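PDB 1VKO: inositol-3-phosphate synthase, which belongs to the myo-inositol-1-phosphate synthase family and binds nicotinamide-adenine-dinucleotide with a domain of the Rossmann type. Local coordinates for residues A263-I268 with A313-V318; A294-G299 with N303-G308; G308-A313 with V318-D323. One frame throughout, in Å; residues are numbered along the deposited sequence.

Interaction 1: A263-I268 with A313-V318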
ATOM      1  N   ALA A 263     -34.410   0.215  31.467  1.00 34.59           N
ATOM      2  CA  ALA A 263     -34.933  -0.953  30.725  1.00 36.19           C
ATOM      3  C   ALA A 263     -36.325  -0.700  30.159  1.00 38.91           C
ATOM      4  O   ALA A 263     -36.709  -1.308  29.135  1.00 41.54           O
ATOM      5  CB  ALA A 263     -34.938  -2.213  31.584  1.00 36.94           C
ATOM      6  N   THR A 264     -37.091   0.178  30.811  1.00 37.66           N
ATOM      7  CA  THR A 264     -38.418   0.529  30.307  1.00 36.83           C
ATOM      8  C   THR A 264     -38.564   2.023  30.177  1.00 37.26           C
ATOM      9  O   THR A 264     -37.761   2.766  30.725  1.00 38.24           O
ATOM     10  CB  THR A 264     -39.515   0.041  31.244  1.00 37.05           C
ATOM     11  OG1 THR A 264     -39.640   0.975  32.329  1.00 40.85           O
ATOM     12  CG2 THR A 264     -39.151  -1.304  31.886  1.00 33.29           C
ATOM     13  N   ALA A 265     -39.615   2.447  29.473  1.00 37.71           N
ATOM     14  CA  ALA A 265     -39.948   3.864  29.282  1.00 38.76           C
ATOM     15  C   ALA A 265     -40.174   4.598  30.592  1.00 39.61           C
ATOM     16  O   ALA A 265     -39.690   5.713  30.778  1.00 40.39           O
ATOM     17  CB  ALA A 265     -41.181   4.001  28.400  1.00 38.59           C
ATOM     18  N   ASP A 266     -40.940   3.972  31.480  1.00 40.55           N
ATOM     19  CA  ASP A 266     -41.296   4.549  32.767  1.00 41.36           C
ATOM     20  C   ASP A 266     -40.078   4.647  33.661  1.00 40.78           C
ATOM     21  O   ASP A 266     -39.943   5.614  34.421  1.00 43.36           O
ATOM     22  CB  ASP A 266     -42.379   3.715  33.439  1.00 43.40           C
ATOM     23  CG  ASP A 266     -43.681   3.682  32.635  1.00 47.08           C
ATOM     24  OD1 ASP A 266     -44.064   4.711  32.017  1.00 49.89           O
ATOM     25  OD2 ASP A 266     -44.383   2.656  32.579  1.00 46.52           O
ATOM     26  N   GLU A 267     -39.188   3.653  33.557  1.00 36.79           N
ATOM     27  CA  GLU A 267     -37.875   3.721  34.208  1.00 33.39           C
ATOM     28  C   GLU A 267     -37.047   4.904  33.728  1.00 32.91           C
ATOM     29  O   GLU A 267     -36.567   5.666  34.546  1.00 33.62           O
ATOM     30  CB  GLU A 267     -37.094   2.419  34.038  1.00 30.51           C
ATOM     31  CG  GLU A 267     -37.601   1.334  34.958  1.00 26.06           C
ATOM     32  CD  GLU A 267     -36.925   0.003  34.722  1.00 42.58           C
ATOM     33  OE1 GLU A 267     -35.942  -0.046  33.941  1.00 42.61           O
ATOM     34  OE2 GLU A 267     -37.367  -0.999  35.332  1.00 42.59           O
ATOM     35  N   ILE A 268     -36.894   5.074  32.416  1.00 33.03           N
ATOM     36  CA  ILE A 268     -36.082   6.183  31.909  1.00 35.79           C
ATOM     37  C   ILE A 268     -36.638   7.560  32.294  1.00 36.64           C
ATOM     38  O   ILE A 268     -35.849   8.455  32.639  1.00 37.70           O
ATOM     39  CB  ILE A 268     -35.717   6.040  30.367  1.00 38.02           C
ATOM     40  CG1 ILE A 268     -34.721   7.114  29.919  1.00 41.61           C
ATOM     41  CG2 ILE A 268     -36.936   6.072  29.457  1.00 40.54           C
ATOM     42  CD1 ILE A 268     -33.288   6.688  30.054  1.00 51.55           C
ATOM     43  N   ALA A 313     -40.325   5.474  22.222  1.00 32.75           N
ATOM     44  CA  ALA A 313     -40.626   5.764  20.841  1.00 28.94           C
ATOM     45  C   ALA A 313     -41.818   4.933  20.329  1.00 30.55           C
ATOM     46  O   ALA A 313     -42.665   5.464  19.612  1.00 29.67           O
ATOM     47  CB  ALA A 313     -39.407   5.544  19.994  1.00 26.89           C
ATOM     48  N   GLU A 314     -41.880   3.637  20.668  1.00 33.91           N
ATOM     49  CA  GLU A 314     -43.014   2.782  20.247  1.00 36.67           C
ATOM     50  C   GLU A 314     -44.321   3.418  20.753  1.00 37.22           C
ATOM     51  O   GLU A 314     -45.301   3.530  20.025  1.00 38.16           O
ATOM     52  CB  GLU A 314     -42.894   1.321  20.769  1.00 37.16           C
ATOM     53  CG  GLU A 314     -42.038   0.336  19.943  1.00 45.37           C
ATOM     54  CD  GLU A 314     -41.569  -0.918  20.729  1.00 53.21           C
ATOM     55  OE1 GLU A 314     -41.760  -1.001  21.974  1.00 55.02           O
ATOM     56  OE2 GLU A 314     -40.976  -1.835  20.105  1.00 53.68           O
ATOM     57  N   ARG A 315     -44.298   3.848  22.008  1.00 38.39           N
ATOM     58  CA  ARG A 315     -45.468   4.379  22.682  1.00 38.55           C
ATOM     59  C   ARG A 315     -45.878   5.732  22.147  1.00 37.87           C
ATOM     60  O   ARG A 315     -47.039   6.111  22.253  1.00 41.36           O
ATOM     61  CB  ARG A 315     -45.196   4.480  24.178  1.00 38.01           C
ATOM     62  CG  ARG A 315     -46.266   3.812  25.026  1.00 47.08           C
ATOM     63  CD  ARG A 315     -45.833   3.529  26.451  1.00 44.70           C
ATOM     64  NE  ARG A 315     -45.447   4.759  27.129  1.00 37.48           N
ATOM     65  CZ  ARG A 315     -44.912   4.789  28.333  1.00 40.00           C
ATOM     66  NH1 ARG A 315     -44.705   3.637  28.962  1.00 36.11           N
ATOM     67  NH2 ARG A 315     -44.577   5.953  28.903  1.00 30.38           N
ATOM     68  N   HIS A 316     -44.943   6.465  21.563  1.00 38.03           N
ATOM     69  CA  HIS A 316     -45.244   7.826  21.100  1.00 38.42           C
ATOM     70  C   HIS A 316     -45.364   7.963  19.586  1.00 38.17           C
ATOM     71  O   HIS A 316     -45.595   9.062  19.069  1.00 37.37           O
ATOM     72  CB  HIS A 316     -44.264   8.843  21.695  1.00 39.41           C
ATOM     73  CG  HIS A 316     -44.673   9.348  23.041  1.00 36.20           C
ATOM     74  ND1 HIS A 316     -44.441   8.646  24.205  1.00 37.64           N
ATOM     75  CD2 HIS A 316     -45.320  10.479  23.409  1.00 41.98           C
ATOM     76  CE1 HIS A 316     -44.921   9.322  25.236  1.00 22.39           C
ATOM     77  NE2 HIS A 316     -45.460  10.437  24.780  1.00 44.73           N
ATOM     78  N   LYS A 317     -45.237   6.831  18.892  1.00 38.58           N
ATOM     79  CA  LYS A 317     -45.428   6.749  17.445  1.00 39.90           C
ATOM     80  C   LYS A 317     -44.429   7.582  16.631  1.00 39.06           C
ATOM     81  O   LYS A 317     -44.776   8.287  15.667  1.00 39.31           O
ATOM     82  CB  LYS A 317     -46.891   7.045  17.068  1.00 41.71           C
ATOM     83  CG  LYS A 317     -47.791   5.803  16.964  1.00 48.12           C
ATOM     84  CD  LYS A 317     -47.897   5.005  18.270  1.00 49.95           C
ATOM     85  CE  LYS A 317     -49.253   4.287  18.362  1.00 57.26           C
ATOM     86  N   VAL A 318     -43.166   7.436  17.019  1.00 37.64           N
ATOM     87  CA  VAL A 318     -42.040   8.151  16.426  1.00 34.07           C
ATOM     88  C   VAL A 318     -40.952   7.132  16.014  1.00 32.82           C
ATOM     89  O   VAL A 318     -40.899   6.011  16.560  1.00 30.35           O
ATOM     90  CB  VAL A 318     -41.588   9.208  17.449  1.00 34.36           C
ATOM     91  CG1 VAL A 318     -40.178   8.992  17.931  1.00 31.71           C
ATOM     92  CG2 VAL A 318     -41.895  10.637  16.947  1.00 34.72           C
TER

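Interaction 2: A294-G299 with N303-G308. With NAD (nicotinamide-adenine-dinucleotide), chain G.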
ATOM      1  N   ALA A 294     -40.963  14.555  17.342  1.00 29.75           N
ATOM      2  CA  ALA A 294     -39.782  14.516  16.447  1.00 29.06           C
ATOM      3  C   ALA A 294     -39.113  13.142  16.448  1.00 28.05           C
ATOM      4  O   ALA A 294     -39.099  12.446  17.462  1.00 31.74           O
ATOM      5  CB  ALA A 294     -38.764  15.579  16.848  1.00 27.68           C
ATOM      6  N   HIS A 295     -38.555  12.751  15.310  1.00 25.78           N
ATOM      7  CA  HIS A 295     -37.877  11.468  15.211  1.00 26.25           C
ATOM      8  C   HIS A 295     -36.430  11.704  15.618  1.00 25.52           C
ATOM      9  O   HIS A 295     -35.927  12.836  15.577  1.00 25.43           O
ATOM     10  CB  HIS A 295     -37.938  10.905  13.779  1.00 26.85           C
ATOM     11  CG  HIS A 295     -39.300  10.975  13.158  1.00 24.21           C
ATOM     12  ND1 HIS A 295     -40.320  10.120  13.506  1.00 29.55           N
ATOM     13  CD2 HIS A 295     -39.805  11.791  12.207  1.00 30.81           C
ATOM     14  CE1 HIS A 295     -41.404  10.423  12.820  1.00 19.98           C
ATOM     15  NE2 HIS A 295     -41.114  11.424  12.010  1.00 33.52           N
ATOM     16  N   TYR A 296     -35.763  10.636  16.003  1.00 21.11           N
ATOM     17  CA  TYR A 296     -34.435  10.770  16.532  1.00 22.00           C
ATOM     18  C   TYR A 296     -33.449   9.778  15.908  1.00 22.66           C
ATOM     19  O   TYR A 296     -33.667   8.530  15.967  1.00 22.27           O
ATOM     20  CB  TYR A 296     -34.461  10.653  18.065  1.00 21.95           C
ATOM     21  CG  TYR A 296     -33.113  10.975  18.673  1.00 23.28           C
ATOM     22  CD1 TYR A 296     -32.714  12.291  18.911  1.00  7.35           C
ATOM     23  CD2 TYR A 296     -32.230   9.971  18.967  1.00  3.90           C
ATOM     24  CE1 TYR A 296     -31.453  12.566  19.455  1.00  9.20           C
ATOM     25  CE2 TYR A 296     -30.981  10.235  19.465  1.00  6.15           C
ATOM     26  CZ  TYR A 296     -30.596  11.500  19.745  1.00 13.64           C
ATOM     27  OH  TYR A 296     -29.313  11.703  20.290  1.00 13.72           O
ATOM     28  N   ILE A 297     -32.386  10.347  15.312  1.00 20.66           N
ATOM     29  CA  ILE A 297     -31.241   9.585  14.741  1.00 21.57           C
ATOM     30  C   ILE A 297     -29.930   9.762  15.500  1.00 20.64           C
ATOM     31  O   ILE A 297     -29.496  10.901  15.764  1.00 16.21           O
ATOM     32  CB  ILE A 297     -30.980   9.960  13.236  1.00 24.43           C
ATOM     33  CG1 ILE A 297     -32.282  10.042  12.414  1.00 21.38           C
ATOM     34  CG2 ILE A 297     -29.912   9.009  12.591  1.00  5.54           C
ATOM     35  CD1 ILE A 297     -33.094   8.786  12.391  1.00 28.31           C
ATOM     36  N   ASN A 298     -29.304   8.629  15.831  1.00 19.46           N
ATOM     37  CA  ASN A 298     -28.022   8.575  16.527  1.00 22.32           C
ATOM     38  C   ASN A 298     -26.879   8.231  15.554  1.00 24.36           C
ATOM     39  O   ASN A 298     -26.760   7.068  15.129  1.00 22.38           O
ATOM     40  CB  ASN A 298     -28.063   7.505  17.632  1.00 21.97           C
ATOM     41  CG  ASN A 298     -26.679   7.298  18.328  1.00 27.41           C
ATOM     42  OD1 ASN A 298     -25.863   8.213  18.404  1.00 19.35           O
ATOM     43  ND2 ASN A 298     -26.439   6.091  18.839  1.00 32.64           N
ATOM     44  N   GLY A 299     -26.058   9.239  15.239  1.00 21.13           N
ATOM     45  CA  GLY A 299     -24.965   9.164  14.291  1.00 17.21           C
ATOM     46  C   GLY A 299     -23.659   8.727  14.936  1.00 23.58           C
ATOM     47  O   GLY A 299     -22.643   8.537  14.249  1.00 22.39           O
ATOM     48  N   ASN A 303     -24.669   4.162  23.216  1.00 26.91           N
ATOM     49  CA  ASN A 303     -25.884   3.342  23.298  1.00 29.01           C
ATOM     50  C   ASN A 303     -27.152   4.099  23.718  1.00 29.31           C
ATOM     51  O   ASN A 303     -27.932   3.626  24.546  1.00 26.10           O
ATOM     52  CB  ASN A 303     -25.657   2.076  24.130  1.00 30.93           C
ATOM     53  CG  ASN A 303     -25.251   2.364  25.550  1.00 27.68           C
ATOM     54  OD1 ASN A 303     -24.442   3.233  25.802  1.00 27.95           O
ATOM     55  ND2 ASN A 303     -25.809   1.610  26.492  1.00 32.53           N
ATOM     56  N   THR A 304     -27.365   5.261  23.084  1.00 28.81           N
ATOM     57  CA  THR A 304     -28.475   6.112  23.403  1.00 27.07           C
ATOM     58  C   THR A 304     -29.816   5.368  23.414  1.00 30.50           C
ATOM     59  O   THR A 304     -30.618   5.542  24.340  1.00 29.63           O
ATOM     60  CB  THR A 304     -28.576   7.292  22.426  1.00 29.33           C
ATOM     61  OG1 THR A 304     -27.354   8.062  22.411  1.00 22.62           O
ATOM     62  CG2 THR A 304     -29.628   8.264  22.956  1.00 17.46           C
ATOM     63  N   LEU A 305     -30.042   4.535  22.400  1.00 31.99           N
ATOM     64  CA  LEU A 305     -31.321   3.861  22.195  1.00 31.64           C
ATOM     65  C   LEU A 305     -31.453   2.569  23.006  1.00 33.15           C
ATOM     66  O   LEU A 305     -31.733   1.493  22.476  1.00 32.81           O
ATOM     67  CB  LEU A 305     -31.544   3.647  20.687  1.00 32.74           C
ATOM     68  CG  LEU A 305     -31.378   4.957  19.868  1.00 31.74           C
ATOM     69  CD1 LEU A 305     -31.326   4.731  18.368  1.00 24.55           C
ATOM     70  CD2 LEU A 305     -32.474   5.973  20.202  1.00 22.26           C
ATOM     71  N   VAL A 306     -31.229   2.695  24.308  1.00 33.68           N
ATOM     72  CA  VAL A 306     -31.529   1.640  25.277  1.00 35.53           C
ATOM     73  C   VAL A 306     -33.009   1.189  25.177  1.00 35.52           C
ATOM     74  O   VAL A 306     -33.846   1.927  24.639  1.00 35.12           O
ATOM     75  CB  VAL A 306     -31.193   2.109  26.720  1.00 34.07           C
ATOM     76  CG1 VAL A 306     -29.698   2.319  26.863  1.00 35.46           C
ATOM     77  CG2 VAL A 306     -31.934   3.397  27.064  1.00 34.73           C
ATOM     78  N   PRO A 307     -33.337   0.007  25.702  1.00 35.56           N
ATOM     79  CA  PRO A 307     -34.699  -0.551  25.553  1.00 34.43           C
ATOM     80  C   PRO A 307     -35.807   0.412  26.050  1.00 32.94           C
ATOM     81  O   PRO A 307     -36.838   0.564  25.407  1.00 31.33           O
ATOM     82  CB  PRO A 307     -34.654  -1.834  26.389  1.00 36.93           C
ATOM     83  CG  PRO A 307     -33.200  -2.181  26.528  1.00 35.84           C
ATOM     84  CD  PRO A 307     -32.450  -0.881  26.483  1.00 35.63           C
ATOM     85  N   GLY A 308     -35.570   1.082  27.166  1.00 30.40           N
ATOM     86  CA  GLY A 308     -36.501   2.080  27.645  1.00 29.16           C
ATOM     87  C   GLY A 308     -36.861   3.149  26.636  1.00 28.06           C
ATOM     88  O   GLY A 308     -38.014   3.561  26.553  1.00 27.30           O
TER
HETATM   89  PA  NAD G 601     -16.659  17.390  15.726  1.00 25.23           P
HETATM   90  O1A NAD G 601     -15.878  17.542  16.942  1.00 15.07           O
HETATM   91  O2A NAD G 601     -16.098  18.276  14.692  1.00 18.41           O
HETATM   92  O5B NAD G 601     -18.170  17.702  16.092  1.00 28.60           O
HETATM   93  C5B NAD G 601     -18.616  17.584  17.410  1.00 24.71           C
HETATM   94  C4B NAD G 601     -19.334  18.873  17.764  1.00 16.86           C
HETATM   95  O4B NAD G 601     -20.315  18.581  18.734  1.00 27.42           O
HETATM   96  C3B NAD G 601     -18.415  19.894  18.373  1.00 19.58           C
HETATM   97  O3B NAD G 601     -18.905  21.135  17.892  1.00 17.06           O
HETATM   98  C2B NAD G 601     -18.699  19.879  19.848  1.00 17.79           C
HETATM   99  O2B NAD G 601     -18.737  21.254  20.224  1.00 24.24           O
HETATM  100  C1B NAD G 601     -20.126  19.342  19.891  1.00 17.26           C
HETATM  101  N9A NAD G 601     -20.626  18.662  21.114  1.00 16.04           N
HETATM  102  C8A NAD G 601     -19.989  17.827  21.980  1.00 29.17           C
HETATM  103  N7A NAD G 601     -20.860  17.483  22.955  1.00 22.19           N
HETATM  104  C5A NAD G 601     -22.052  18.074  22.753  1.00 27.77           C
HETATM  105  C6A NAD G 601     -23.268  18.095  23.459  1.00 32.19           C
HETATM  106  N6A NAD G 601     -23.456  17.471  24.634  1.00 28.02           N
HETATM  107  N1A NAD G 601     -24.301  18.852  22.967  1.00 14.67           N
HETATM  108  C2A NAD G 601     -24.142  19.595  21.834  1.00 25.60           C
HETATM  109  N3A NAD G 601     -22.945  19.593  21.193  1.00 14.80           N
HETATM  110  C4A NAD G 601     -21.906  18.844  21.617  1.00 27.36           C
HETATM  111  O3  NAD G 601     -16.717  15.848  15.228  1.00 18.80           O
HETATM  112  PN  NAD G 601     -17.388  15.486  13.830  1.00 17.82           P
HETATM  113  O1N NAD G 601     -18.362  16.565  13.520  1.00 34.71           O
HETATM  114  O2N NAD G 601     -16.304  15.206  12.884  1.00 16.31           O
HETATM  115  O5D NAD G 601     -18.319  14.187  14.107  1.00 21.97           O
HETATM  116  C5D NAD G 601     -19.201  14.146  15.216  1.00 24.86           C
HETATM  117  C4D NAD G 601     -19.603  12.724  15.653  1.00 24.67           C
HETATM  118  O4D NAD G 601     -19.976  11.954  14.536  1.00 27.08           O
HETATM  119  C3D NAD G 601     -18.490  11.947  16.366  1.00 23.94           C
HETATM  120  O3D NAD G 601     -19.055  11.234  17.430  1.00 29.51           O
HETATM  121  C2D NAD G 601     -18.098  10.897  15.357  1.00 31.80           C
HETATM  122  O2D NAD G 601     -17.640   9.670  15.903  1.00 36.09           O
HETATM  123  C1D NAD G 601     -19.408  10.668  14.655  1.00 28.92           C
HETATM  124  N1N NAD G 601     -19.069   9.994  13.407  1.00 25.40           N
HETATM  125  C2N NAD G 601     -18.297  10.625  12.482  1.00 13.40           C
HETATM  126  C3N NAD G 601     -17.968   9.955  11.325  1.00 19.34           C
HETATM  127  C7N NAD G 601     -17.468  10.796  10.212  1.00 25.56           C
HETATM  128  O7N NAD G 601     -17.285  12.165  10.523  1.00 31.73           O
HETATM  129  N7N NAD G 601     -17.243  10.253   9.009  1.00 25.15           N
HETATM  130  C4N NAD G 601     -18.431   8.648  11.082  1.00 16.31           C
HETATM  131  C5N NAD G 601     -19.196   8.021  12.041  1.00 15.55           C
HETATM  132  C6N NAD G 601     -19.510   8.706  13.224  1.00 18.21           C
HETATM  133  O   HOH W   1     -27.282   9.788  20.240  1.00 15.56           O

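Interaction 3: G308-A313 with V318-D323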
ATOM      1  N   GLY A 308     -35.570   1.082  27.166  1.00 30.40           N
ATOM      2  CA  GLY A 308     -36.501   2.080  27.645  1.00 29.16           C
ATOM      3  C   GLY A 308     -36.861   3.149  26.636  1.00 28.06           C
ATOM      4  O   GLY A 308     -38.014   3.561  26.553  1.00 27.30           O
ATOM      5  N   LEU A 309     -35.867   3.594  25.876  1.00 26.75           N
ATOM      6  CA  LEU A 309     -36.039   4.567  24.800  1.00 27.74           C
ATOM      7  C   LEU A 309     -36.833   4.043  23.597  1.00 28.44           C
ATOM      8  O   LEU A 309     -37.780   4.666  23.127  1.00 29.67           O
ATOM      9  CB  LEU A 309     -34.672   5.145  24.377  1.00 27.05           C
ATOM     10  CG  LEU A 309     -34.546   6.467  25.132  1.00 28.85           C
ATOM     11  CD1 LEU A 309     -33.153   7.094  25.202  1.00 24.73           C
ATOM     12  CD2 LEU A 309     -35.467   7.368  24.428  1.00 17.26           C
ATOM     13  N   ILE A 310     -36.443   2.895  23.092  1.00 31.32           N
ATOM     14  CA  ILE A 310     -37.206   2.271  22.036  1.00 32.89           C
ATOM     15  C   ILE A 310     -38.667   2.175  22.478  1.00 35.50           C
ATOM     16  O   ILE A 310     -39.565   2.729  21.804  1.00 37.05           O
ATOM     17  CB  ILE A 310     -36.599   0.913  21.676  1.00 33.69           C
ATOM     18  CG1 ILE A 310     -35.251   1.123  20.964  1.00 31.39           C
ATOM     19  CG2 ILE A 310     -37.582   0.099  20.846  1.00 36.15           C
ATOM     20  CD1 ILE A 310     -34.397  -0.128  20.833  1.00 35.70           C
ATOM     21  N   GLU A 311     -38.912   1.533  23.625  1.00 34.85           N
ATOM     22  CA  GLU A 311     -40.277   1.478  24.170  1.00 35.54           C
ATOM     23  C   GLU A 311     -40.975   2.862  24.177  1.00 33.06           C
ATOM     24  O   GLU A 311     -42.154   2.977  23.861  1.00 35.22           O
ATOM     25  CB  GLU A 311     -40.281   0.825  25.553  1.00 35.40           C
ATOM     26  CG  GLU A 311     -41.663   0.616  26.136  1.00 42.82           C
ATOM     27  CD  GLU A 311     -41.643  -0.089  27.480  1.00 50.52           C
ATOM     28  OE1 GLU A 311     -40.679   0.080  28.238  1.00 49.59           O
ATOM     29  OE2 GLU A 311     -42.612  -0.812  27.779  1.00 54.68           O
ATOM     30  N   LEU A 312     -40.238   3.916  24.486  1.00 32.67           N
ATOM     31  CA  LEU A 312     -40.851   5.242  24.571  1.00 32.58           C
ATOM     32  C   LEU A 312     -41.206   5.752  23.181  1.00 33.10           C
ATOM     33  O   LEU A 312     -42.249   6.373  22.969  1.00 30.46           O
ATOM     34  CB  LEU A 312     -39.929   6.226  25.318  1.00 34.34           C
ATOM     35  CG  LEU A 312     -40.471   7.637  25.649  1.00 34.81           C
ATOM     36  CD1 LEU A 312     -41.579   7.666  26.734  1.00 20.21           C
ATOM     37  CD2 LEU A 312     -39.331   8.545  26.030  1.00 10.62           C
ATOM     38  N   ALA A 313     -40.325   5.474  22.222  1.00 32.75           N
ATOM     39  CA  ALA A 313     -40.626   5.764  20.841  1.00 28.94           C
ATOM     40  C   ALA A 313     -41.818   4.933  20.329  1.00 30.55           C
ATOM     41  O   ALA A 313     -42.665   5.464  19.612  1.00 29.67           O
ATOM     42  CB  ALA A 313     -39.407   5.544  19.994  1.00 26.89           C
ATOM     43  N   VAL A 318     -43.166   7.436  17.019  1.00 37.64           N
ATOM     44  CA  VAL A 318     -42.040   8.151  16.426  1.00 34.07           C
ATOM     45  C   VAL A 318     -40.952   7.132  16.014  1.00 32.82           C
ATOM     46  O   VAL A 318     -40.899   6.011  16.560  1.00 30.35           O
ATOM     47  CB  VAL A 318     -41.588   9.208  17.449  1.00 34.36           C
ATOM     48  CG1 VAL A 318     -40.178   8.992  17.931  1.00 31.71           C
ATOM     49  CG2 VAL A 318     -41.895  10.637  16.947  1.00 34.72           C
ATOM     50  N   PHE A 319     -40.117   7.479  15.033  1.00 31.31           N
ATOM     51  CA  PHE A 319     -39.052   6.559  14.592  1.00 28.56           C
ATOM     52  C   PHE A 319     -37.740   6.887  15.239  1.00 27.16           C
ATOM     53  O   PHE A 319     -37.414   8.068  15.405  1.00 22.92           O
ATOM     54  CB  PHE A 319     -38.819   6.592  13.070  1.00 29.40           C
ATOM     55  CG  PHE A 319     -39.943   6.019  12.251  1.00 25.48           C
ATOM     56  CD1 PHE A 319     -40.245   4.663  12.298  1.00 27.16           C
ATOM     57  CD2 PHE A 319     -40.668   6.833  11.392  1.00 26.31           C
ATOM     58  CE1 PHE A 319     -41.288   4.141  11.528  1.00 28.59           C
ATOM     59  CE2 PHE A 319     -41.711   6.321  10.622  1.00 26.45           C
ATOM     60  CZ  PHE A 319     -42.018   4.982  10.684  1.00 27.55           C
ATOM     61  N   VAL A 320     -36.990   5.832  15.589  1.00 25.15           N
ATOM     62  CA  VAL A 320     -35.618   5.985  16.048  1.00 23.56           C
ATOM     63  C   VAL A 320     -34.654   5.352  15.050  1.00 25.65           C
ATOM     64  O   VAL A 320     -35.076   4.514  14.251  1.00 27.77           O
ATOM     65  CB  VAL A 320     -35.393   5.543  17.535  1.00 21.93           C
ATOM     66  CG1 VAL A 320     -36.197   6.421  18.430  1.00 17.84           C
ATOM     67  CG2 VAL A 320     -35.710   4.036  17.799  1.00 19.37           C
ATOM     68  N   GLY A 321     -33.384   5.779  15.069  1.00 23.64           N
ATOM     69  CA  GLY A 321     -32.350   5.198  14.190  1.00 24.19           C
ATOM     70  C   GLY A 321     -30.929   5.276  14.755  1.00 25.91           C
ATOM     71  O   GLY A 321     -30.636   6.124  15.586  1.00 28.47           O
ATOM     72  N   GLY A 322     -30.054   4.378  14.305  1.00 27.02           N
ATOM     73  CA  GLY A 322     -28.648   4.308  14.743  1.00 26.00           C
ATOM     74  C   GLY A 322     -28.080   2.908  14.564  1.00 27.88           C
ATOM     75  O   GLY A 322     -28.780   2.011  14.107  1.00 26.50           O
ATOM     76  N   ASP A 323     -26.810   2.695  14.908  1.00 27.81           N
ATOM     77  CA  ASP A 323     -25.972   3.716  15.470  1.00 24.71           C
ATOM     78  C   ASP A 323     -24.726   3.845  14.616  1.00 27.40           C
ATOM     79  O   ASP A 323     -24.155   2.824  14.183  1.00 29.72           O
ATOM     80  CB  ASP A 323     -25.516   3.277  16.858  1.00 25.10           C
ATOM     81  CG  ASP A 323     -26.643   3.096  17.823  1.00 24.06           C
ATOM     82  OD1 ASP A 323     -27.661   3.870  17.803  1.00 30.92           O
ATOM     83  OD2 ASP A 323     -26.573   2.234  18.713  1.00 25.78           O
TER

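Interaction 1: A263-I268 with A313-V318
A265 and R315 mark the closest backbone approach between 263-268 and 313-318, yet their CA atoms remain 8.6 Å apart, so the backbones themselves do not meet. The first segment starts helix 265-273 and the second carries the last turn of helix 307-316. T264 is the N-cap of its helix and builds a capping box with E267: OG1 of T264 receives the N-H of E267 at 3.0 Å, while the E267 carboxylate turns back, its OE1 accepting weakly from T264 N and also from A263 N. After helix 307-316, K317, with positive phi, closes a Schellman motif in which V318 N returns to A313 O over 3.3 Å; H316 N also bonds to that oxygen.

Between the two segments the long side chain of R315, bent at chi3 (59°), does the reaching. The methyl of A265 sits over one face of its guanidinium, offset toward the rim, with CB 3.6 Å from NH1, and the edge turns to D266. There OD1 of D266 takes two weak hydrogen bonds, from R315 NH1 at 3.3 Å and R315 NH2 at 3.4 Å, the carboxylate twisted 36° from the guanidinium plane. The salt bridge therefore rests on one carboxylate oxygen, and both charged residues are exposed. An aspartate in a first helical turn facing an arginine in a last one would probably also be favoured by the two helix dipoles.

Interaction 2: A294-G299 with N303-G308
Y296 and L305 form the apolar, more closely packed part of this contact between strand 295-298 and the turn that leads into helix 307-316. With CG anti to the backbone N (chi1 -172°), the tyrosine ring reaches from the strand to the turn, and its CD2 lies 4.2 Å from CD2 of L305. The methyl CG2 of T304 comes to CE2 of Y296 at the same separation. L305, at the centre of an inverse gamma turn, points its side chain at the strand: while CD2 meets the ring, CD1 rests 4.3 Å from CB of N298.

The polar side is looser. ND2 of N298 and OG1 of T304 stand 4.2 Å apart, too far to bond directly. A water joins the two segments instead: lying in the plane of the tyrosine ring, it is hydrogen-bonded to Y296 OH and to T304 OG1, each at 2.8 Å, and donates a weak bond to N298 OD1. T304 and N298 are also held from outside, T304 OG1 by S282 of helix 281-291, and N298 by Q302 O and S300 N of the intervening loop. Just past the strand, G299 O comes within 3.3 Å of C6N of nicotinamide-adenine-dinucleotide. With all four touching residues buried, the hydroxyls and amide find their partners in a water and in neighbouring polar groups, which join the turn before helix 307-316 to the strand end that leads to the dinucleotide.

Interaction 3: G308-A313 with V318-D323
A313 and V320 meet at the apolar centre of this contact, the methyl CB of A313 lying 3.7 Å from CG1 of V320. The small alanine side chain points at the strand and lets the helix come near it, and V320 spreads its two branches over the helix surface. CG1 of V320, anti to the carbonyl carbon (chi1 -63°), goes to A313; CG2, which sits between the backbone N and the carbonyl carbon, goes to I310 one turn earlier, 4.3 Å from its CG1. The valine thus straddles two helix residues separated by three positions, the spacing of side chains on one helix face. V318 completes the apolar patch with its CG1, 4.1 Å from the alanine CB, and V318 O lies 3.8 Å from A313 CB.

I310 packs on V475, and L309 covers the side toward helix 281-291 through A286 and I290. The backbone at V320 bonds to S474 and L476, while F319 and G321 bond to Y296 of strand 295-298, so residues 319-321 are held on both flanks.

At the polar edge, the V318 N to A313 O bond, the single hydrogen bond between the segments, is nearly straight (174°). At the far end, D323 follows a cis peptide bond and accepts weakly from N298 ND2 with OD1. Helix 307-316 laid on strand 320-321 is the second half of the beta-alpha-beta crossover that begins at parallel strand 295-298, and such crossovers are the repeating element of Rossmann-type domains.

How the interactions relate
All three contacts use helix 307-316, but they engage different parts of it. Interactions 2 and 3 are buried and lie about 5 Å apart between centres; one joins the approach to the helix with strand 295-298, the other its body with the neighbouring strand 320-321, so together they span one beta-alpha-beta unit. Interaction 1 lies nearer the surface, where the last turn of the helix meets helix 265-273. Chemistry follows place: a weak salt bridge outside, methyl packing in interaction 3, and a mixture of packing and a bridging water in interaction 2, the one nearest the dinucleotide. E311 also ties interactions 1 and 3 together, its OE1 accepting from A265 N.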